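Local coordinates for putative fumarylacetoacetate hydrolase family protein (Yersinia pestis, PDB 3S52) that belongs to the fumarylacetoacetate hydrolase family, is built round a curled mixed beta sheet and a smaller antiparallel one, and pairs as two subunits, its own function being unassigned, at residues I175-M178 / S179-F182; F136-V139 / A140-G143. All coordinates share one frame; numbering follows the deposited sequence.

Contact 1 of 2, residues I175-M178 / S179-F182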
loop_
_atom_site.group_PDB
_atom_site.type_symbol
_atom_site.label_atom_id
_atom_site.label_comp_id
_atom_site.label_asym_id
_atom_site.label_seq_id
_atom_site.Cartn_x
_atom_site.Cartn_y
_atom_site.Cartn_z
ATOM N N ILE A 175 3.493 4.038 -16.048
ATOM C CA ILE A 175 3.298 5.062 -15.044
ATOM C C ILE A 175 2.032 5.843 -15.359
ATOM O O ILE A 175 1.288 6.228 -14.464
ATOM C CB ILE A 175 4.518 5.984 -14.915
ATOM C CG1 ILE A 175 5.715 5.190 -14.391
ATOM C CG2 ILE A 175 4.211 7.131 -13.968
ATOM C CD1 ILE A 175 6.993 6.028 -14.251
ATOM N N SER A 176 1.772 6.051 -16.643
ATOM C CA SER A 176 0.543 6.704 -17.046
ATOM C C SER A 176 -0.634 5.892 -16.519
ATOM O O SER A 176 -1.538 6.421 -15.871
ATOM C CB SER A 176 0.487 6.831 -18.570
ATOM O OG SER A 176 -0.728 7.413 -18.982
ATOM N N TYR A 177 -0.604 4.595 -16.783
ATOM C CA TYR A 177 -1.644 3.698 -16.295
ATOM C C TYR A 177 -1.834 3.759 -14.768
ATOM O O TYR A 177 -2.965 3.945 -14.286
ATOM C CB TYR A 177 -1.375 2.263 -16.763
ATOM C CG TYR A 177 -2.391 1.267 -16.260
ATOM C CD1 TYR A 177 -3.696 1.254 -16.751
ATOM C CD2 TYR A 177 -2.056 0.353 -15.276
ATOM C CE1 TYR A 177 -4.638 0.338 -16.275
ATOM C CE2 TYR A 177 -2.982 -0.571 -14.800
ATOM C CZ TYR A 177 -4.267 -0.576 -15.299
ATOM O OH TYR A 177 -5.173 -1.500 -14.803
HETATM N N MSE A 178 -0.744 3.621 -14.012
HETATM C CA MSE A 178 -0.805 3.683 -12.541
HETATM C C MSE A 178 -1.499 4.956 -12.058
HETATM O O MSE A 178 -2.266 4.942 -11.101
HETATM C CB MSE A 178 0.596 3.631 -11.916
HETATM C CG MSE A 178 1.344 2.331 -12.117
HETATM SE SE MSE A 178 3.257 2.537 -11.631
HETATM C CE MSE A 178 3.736 0.602 -11.608
ATOM N N SER A 179 -1.215 6.063 -12.716
ATOM C CA SER A 179 -1.755 7.357 -12.282
ATOM C C SER A 179 -3.271 7.451 -12.497
ATOM O O SER A 179 -3.885 8.398 -12.028
ATOM C CB SER A 179 -1.066 8.512 -13.021
ATOM O OG SER A 179 -1.574 8.644 -14.351
ATOM N N ARG A 180 -3.875 6.494 -13.208
ATOM C CA ARG A 180 -5.332 6.489 -13.357
ATOM C C ARG A 180 -5.972 6.078 -12.044
ATOM O O ARG A 180 -7.085 6.470 -11.737
ATOM C CB ARG A 180 -5.788 5.521 -14.446
ATOM C CG ARG A 180 -5.425 5.927 -15.876
ATOM C CD ARG A 180 -5.982 4.894 -16.869
ATOM N NE ARG A 180 -7.431 4.758 -16.723
ATOM C CZ ARG A 180 -8.126 3.679 -17.064
ATOM N NH1 ARG A 180 -7.513 2.615 -17.571
ATOM N NH2 ARG A 180 -9.440 3.666 -16.886
ATOM N N PHE A 181 -5.248 5.275 -11.275
ATOM C CA PHE A 181 -5.716 4.755 -9.989
ATOM C C PHE A 181 -5.170 5.569 -8.824
ATOM O O PHE A 181 -5.912 5.911 -7.901
ATOM C CB PHE A 181 -5.396 3.258 -9.819
ATOM C CG PHE A 181 -6.175 2.377 -10.752
ATOM C CD1 PHE A 181 -7.399 1.832 -10.357
ATOM C CD2 PHE A 181 -5.707 2.121 -12.035
ATOM C CE1 PHE A 181 -8.127 1.025 -11.215
ATOM C CE2 PHE A 181 -6.421 1.319 -12.900
ATOM C CZ PHE A 181 -7.640 0.767 -12.495
ATOM N N PHE A 182 -3.847 5.741 -8.806
ATOM C CA PHE A 182 -3.164 6.387 -7.689
ATOM C C PHE A 182 -2.490 7.701 -8.088
ATOM O O PHE A 182 -1.755 7.763 -9.070
ATOM C CB PHE A 182 -2.141 5.420 -7.091
ATOM C CG PHE A 182 -2.619 3.989 -7.071
ATOM C CD1 PHE A 182 -3.655 3.605 -6.231
ATOM C CD2 PHE A 182 -2.047 3.038 -7.890
ATOM C CE1 PHE A 182 -4.104 2.298 -6.209
ATOM C CE2 PHE A 182 -2.496 1.727 -7.867
ATOM C CZ PHE A 182 -3.531 1.368 -7.035
#

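Contact 2 of 2, residues F136-V139 / A140-G143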
loop_
_atom_site.group_PDB
_atom_site.type_symbol
_atom_site.label_atom_id
_atom_site.label_comp_id
_atom_site.label_asym_id
_atom_site.label_seq_id
_atom_site.Cartn_x
_atom_site.Cartn_y
_atom_site.Cartn_z
ATOM N N PHE A 136 19.473 7.517 -6.301
ATOM C CA PHE A 136 19.003 7.790 -7.648
ATOM C C PHE A 136 20.019 8.514 -8.523
ATOM O O PHE A 136 20.759 9.390 -8.053
ATOM C CB PHE A 136 17.663 8.539 -7.612
ATOM C CG PHE A 136 16.545 7.703 -7.077
ATOM C CD1 PHE A 136 15.832 6.858 -7.916
ATOM C CD2 PHE A 136 16.259 7.698 -5.722
ATOM C CE1 PHE A 136 14.819 6.055 -7.408
ATOM C CE2 PHE A 136 15.249 6.901 -5.213
ATOM C CZ PHE A 136 14.531 6.073 -6.068
ATOM N N ILE A 137 20.043 8.106 -9.790
ATOM C CA ILE A 137 20.861 8.703 -10.841
ATOM C C ILE A 137 20.072 9.746 -11.629
ATOM O O ILE A 137 18.935 9.500 -11.995
ATOM C CB ILE A 137 21.321 7.622 -11.816
ATOM C CG1 ILE A 137 22.124 6.554 -11.063
ATOM C CG2 ILE A 137 22.135 8.228 -12.956
ATOM C CD1 ILE A 137 22.230 5.245 -11.809
ATOM N N PRO A 138 20.677 10.917 -11.905
ATOM C CA PRO A 138 19.901 11.944 -12.611
ATOM C C PRO A 138 19.414 11.459 -13.965
ATOM O O PRO A 138 20.100 10.709 -14.659
ATOM C CB PRO A 138 20.904 13.091 -12.776
ATOM C CG PRO A 138 21.890 12.888 -11.651
ATOM C CD PRO A 138 22.023 11.394 -11.539
ATOM N N VAL A 139 18.222 11.891 -14.341
ATOM C CA VAL A 139 17.714 11.620 -15.680
ATOM C C VAL A 139 18.760 11.949 -16.758
ATOM O O VAL A 139 18.950 11.180 -17.707
ATOM C CB VAL A 139 16.440 12.416 -15.942
ATOM C CG1 VAL A 139 16.051 12.339 -17.416
ATOM C CG2 VAL A 139 15.329 11.899 -15.070
ATOM N N ALA A 140 19.444 13.081 -16.597
ATOM C CA ALA A 140 20.448 13.543 -17.569
ATOM C C ALA A 140 21.651 12.606 -17.773
ATOM O O ALA A 140 22.242 12.590 -18.847
ATOM C CB ALA A 140 20.939 14.934 -17.198
ATOM N N GLU A 141 22.048 11.869 -16.741
ATOM C CA GLU A 141 23.182 10.957 -16.869
ATOM C C GLU A 141 22.775 9.503 -17.123
ATOM O O GLU A 141 23.636 8.652 -17.364
ATOM C CB GLU A 141 24.055 11.015 -15.600
ATOM C CG GLU A 141 24.484 12.421 -15.192
ATOM C CD GLU A 141 25.384 13.095 -16.233
ATOM O OE1 GLU A 141 26.073 12.376 -16.994
ATOM O OE2 GLU A 141 25.406 14.346 -16.296
ATOM N N PHE A 142 21.479 9.205 -17.065
ATOM C CA PHE A 142 21.061 7.799 -17.040
ATOM C C PHE A 142 20.968 7.133 -18.415
ATOM O O PHE A 142 21.107 5.924 -18.533
ATOM C CB PHE A 142 19.762 7.599 -16.246
ATOM C CG PHE A 142 19.462 6.149 -15.947
ATOM C CD1 PHE A 142 18.467 5.473 -16.629
ATOM C CD2 PHE A 142 20.215 5.456 -15.015
ATOM C CE1 PHE A 142 18.193 4.138 -16.357
ATOM C CE2 PHE A 142 19.970 4.133 -14.748
ATOM C CZ PHE A 142 18.951 3.465 -15.417
ATOM N N GLY A 143 20.717 7.919 -19.449
ATOM C CA GLY A 143 20.556 7.355 -20.779
ATOM C C GLY A 143 19.146 6.830 -21.003
ATOM O O GLY A 143 18.197 7.258 -20.340
HETATM O O HOH W 1 17.515 9.181 -18.739
HETATM O O HOH W 2 20.310 10.646 -20.272
#

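Contact 1 of 2, residues I175-M178 / S179-F182
Y177 and R180 meet on the last turns of helix 171-181, where i to i-3 bonds from R180 N and F181 N are interleaved with i to i-4 bonds from S179 N and F182 N. S179 N makes the regular bond to I175 O (3.1 Å), whereas R180 N reaches Y177 O three residues back, at 2.9 Å. M178 O then accepts twice: F181 N stands above its carbonyl plane, and F182 N lies nearly along the C=O axis at 2.9 Å in an almost straight bond (N-H...O 176°). F182 itself has extended backbone angles.

Among the side chains, S179 folds back on the helix: with chi1 at 77°, OG turns to S176 O and donates to it at 2.7 Å. The same hydroxyl also bonds A87 N, and S176 OG bonds A87 O, which ties this side of the helix to the neighbouring loop.

Y177 carries the aromatic contact. Its CG is anti to the backbone N (chi1 178°), which sends the ring out from the helix, leaning slightly toward the following turn, where the edge of F181 turns to the face of Y177 in an offset edge-to-face pair. The centroids are 5.6 Å apart, and F181 CE2 comes 3.7 Å from Y177 CZ. R180 NH1 lies at the edge of the tyrosine ring, near its plane, 3.9 Å from CE1. F182 offers one face to F181 CB, 3.6 Å above the ring centre.

Y177 OH bonds K123 NZ of the second subunit, and the F181 ring stacks on F67 of that subunit, while M178 packs inward on V23, V25 and V190. The arrangement is a helix C-terminal turn mixing i to i-4 and i to i-3 bonds, with M178 O bifurcated, at the dimer interface of this fumarylacetoacetate hydrolase-type fold.

Contact 2 of 2, residues F136-V139 / A140-G143
I137 and F142 meet in a local apolar contact across the tight junction where strand 131-138 runs directly into the short helix 139-142. Two successive i to i-3 backbone bonds define the turn: E141 N to P138 O at 3.1 Å, and F142 N to V139 O at 3.3 Å. Both donors stand well above the carbonyl planes.

The two side chains cross at about a right angle. I137 CD1 sits at the edge of the F142 ring, near its plane, 3.8 Å from CD2, and CG2 approaches the same ring carbon at 4.0 Å. With CG anti to the backbone N (chi1 -168°), the F142 ring presents its CD2 edge to I137. Around this pair, F142 also packs on L76 and L211 and meets the ring of Y99, while I137 touches W10 and L211, so the buried side of the turn meets both strand 70-80 of the mixed sheet and strand 206-211 of the antiparallel sheet.

The outer side is hydrated. One water donates to both V139 O (2.7 Å) and G143 O; a second donates to V139 O and accepts from G143 N (2.9 Å), linking the helix end to its first turn. G143 is the first residue to leave helical angles, with positive phi (83°). This is a short strand-to-helix connection, terminated by a glycine and packed through I137 and F142 onto the sheets of the fold.

Contact 2 comes first along the chain and closes before contact 1 opens, and both belong to the fumarylacetoacetate hydrolase-type part of the chain. Their centres lie 23 Å apart and their nearest atoms about 10 Å apart, so they do not touch; each is also peripheral, about 16 and 17 Å from the centre of the chain. What they share is the eight-stranded mixed sheet: helix 171-181 packs on strands 21-26, 45-50 and 189-191, whereas residues 136-143 hold the end of strand 131-138 and the short helix after it, lying against strands 70-80 and 206-211. Contact 1 reaches the second subunit, but contact 2 touches no other chain of the assembly.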